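Side-chain contact in 450aa long hypothetical fmu protein (Pyrococcus horikoshii, PDB 2YXL), which probably transfers methyl groups from S-adenosylmethionine to cytosine C5 in RNA, as an archaeal relative of the bacterial Fmu/RsmB methyltransferases: residues M364-L367 and Q368-L372. Numbering follows the deposited sequence.
Sequences MSQL and QRELL
Leu367 and Leu371, one turn apart in helix 361-376, meet obliquely, Leu367 CG 4.2 Å from Leu371 CD1, and both touch the bound sinefungin. Four successive i to i+4 backbone hydrogen bonds satisfy the carbonyls of Met364 to Leu367. That from Gln368 N to Met364 O is 3.0 Å long, and its N-H...O angle is 156°. Leu371 N to Leu367 O measures 3.1 Å. Four side-chain atoms take partners beyond this turn. Gln368 lies back along the preceding turn, its NE2 3.8 Å from Met364 CB. Though 3.5 Å from Met364 O, Gln368 NE2 is not aimed at it for a hydrogen bond and instead donates to Pro339 O and Glu396 OE1. Ser365 OG lies 4.1 Å from Arg369 NE, too far for a bond; OG pairs with Glu395 O, while Arg369 NE binds Asn400 OD1 and its guanidinium makes a cation-pi contact with Trp403. Glu370 extends its carboxylate beside Leu367, Glu370 OE2 3.6 Å from Leu367 CD1, and OE2 forms a salt bridge with Arg320. Backbone bonds thus hold the turn, those four polar atoms tie it to its surroundings, and Leu367 and Leu371 contribute apolar surface to the sinefungin pocket, consistent with an S-adenosylmethionine site.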
loop_
_atom_site.group_PDB
_atom_site.type_symbol
_atom_site.label_atom_id
_atom_site.label_comp_id
_atom_site.label_asym_id
_atom_site.label_seq_id
_atom_site.Cartn_x
_atom_site.Cartn_y
_atom_site.Cartn_z
ATOM N N MET A 364 2.165 17.193 -1.867
ATOM C CA MET A 364 1.454 16.277 -2.757
ATOM C C MET A 364 0.257 16.963 -3.412
ATOM O O MET A 364 -0.027 16.741 -4.593
ATOM C CB MET A 364 0.990 15.028 -1.997
ATOM C CG MET A 364 2.049 13.938 -1.825
ATOM S SD MET A 364 2.430 13.054 -3.359
ATOM C CE MET A 364 3.946 13.881 -3.861
ATOM N N SER A 365 -0.431 17.801 -2.636
ATOM C CA SER A 365 -1.597 18.543 -3.115
ATOM C C SER A 365 -1.277 19.448 -4.311
ATOM O O SER A 365 -2.067 19.526 -5.254
ATOM C CB SER A 365 -2.221 19.358 -1.978
ATOM O OG SER A 365 -3.454 19.934 -2.376
ATOM N N GLN A 366 -0.122 20.116 -4.270
ATOM C CA GLN A 366 0.321 20.982 -5.369
ATOM C C GLN A 366 0.666 20.176 -6.625
ATOM O O GLN A 366 0.347 20.599 -7.739
ATOM C CB GLN A 366 1.508 21.866 -4.947
ATOM C CG GLN A 366 1.844 22.994 -5.938
ATOM C CD GLN A 366 3.046 23.841 -5.522
ATOM O OE1 GLN A 366 2.958 25.067 -5.447
ATOM N NE2 GLN A 366 4.176 23.189 -5.260
ATOM N N LEU A 367 1.309 19.022 -6.441
ATOM C CA LEU A 367 1.667 18.146 -7.563
ATOM C C LEU A 367 0.430 17.589 -8.263
ATOM O O LEU A 367 0.406 17.470 -9.490
ATOM C CB LEU A 367 2.593 17.006 -7.114
ATOM C CG LEU A 367 3.052 15.981 -8.166
ATOM C CD1 LEU A 367 3.812 16.630 -9.330
ATOM C CD2 LEU A 367 3.894 14.890 -7.527
ATOM N N GLN A 368 -0.594 17.262 -7.478
ATOM C CA GLN A 368 -1.862 16.769 -8.013
ATOM C C GLN A 368 -2.558 17.829 -8.868
ATOM O O GLN A 368 -3.109 17.516 -9.926
ATOM C CB GLN A 368 -2.773 16.292 -6.879
ATOM C CG GLN A 368 -2.273 15.021 -6.179
ATOM C CD GLN A 368 -2.687 14.925 -4.717
ATOM O OE1 GLN A 368 -3.543 15.672 -4.242
ATOM N NE2 GLN A 368 -2.069 14.001 -3.993
ATOM N N ARG A 369 -2.510 19.081 -8.411
ATOM C CA ARG A 369 -3.115 20.203 -9.138
ATOM C C ARG A 369 -2.472 20.454 -10.500
ATOM O O ARG A 369 -3.176 20.728 -11.472
ATOM C CB ARG A 369 -3.096 21.483 -8.299
ATOM C CG ARG A 369 -4.046 21.468 -7.107
ATOM C CD ARG A 369 -4.118 22.840 -6.458
ATOM N NE ARG A 369 -4.570 22.778 -5.069
ATOM C CZ ARG A 369 -4.707 23.836 -4.271
ATOM N NH1 ARG A 369 -5.121 23.673 -3.022
ATOM N NH2 ARG A 369 -4.436 25.059 -4.716
ATOM N N GLU A 370 -1.145 20.356 -10.572
ATOM C CA GLU A 370 -0.436 20.584 -11.839
ATOM C C GLU A 370 -0.506 19.385 -12.791
ATOM O O GLU A 370 -0.381 19.543 -14.005
ATOM C CB GLU A 370 1.009 21.077 -11.621
ATOM C CG GLU A 370 1.939 20.114 -10.894
ATOM C CD GLU A 370 3.197 20.791 -10.365
ATOM O OE1 GLU A 370 3.143 21.994 -10.030
ATOM O OE2 GLU A 370 4.243 20.111 -10.275
ATOM N N LEU A 371 -0.722 18.195 -12.237
ATOM C CA LEU A 371 -1.054 17.028 -13.056
ATOM C C LEU A 371 -2.501 17.140 -13.540
ATOM O O LEU A 371 -2.817 16.779 -14.678
ATOM C CB LEU A 371 -0.837 15.726 -12.282
ATOM C CG LEU A 371 0.596 15.329 -11.909
ATOM C CD1 LEU A 371 0.576 14.144 -10.956
ATOM C CD2 LEU A 371 1.442 15.013 -13.134
ATOM N N LEU A 372 -3.359 17.668 -12.667
ATOM C CA LEU A 372 -4.775 17.887 -12.957
ATOM C C LEU A 372 -4.972 18.897 -14.085
ATOM O O LEU A 372 -5.839 18.710 -14.945
ATOM C CB LEU A 372 -5.495 18.351 -11.685
ATOM C CG LEU A 372 -6.955 17.996 -11.399
ATOM C CD1 LEU A 372 -7.314 16.572 -11.819
ATOM C CD2 LEU A 372 -7.239 18.210 -9.915
#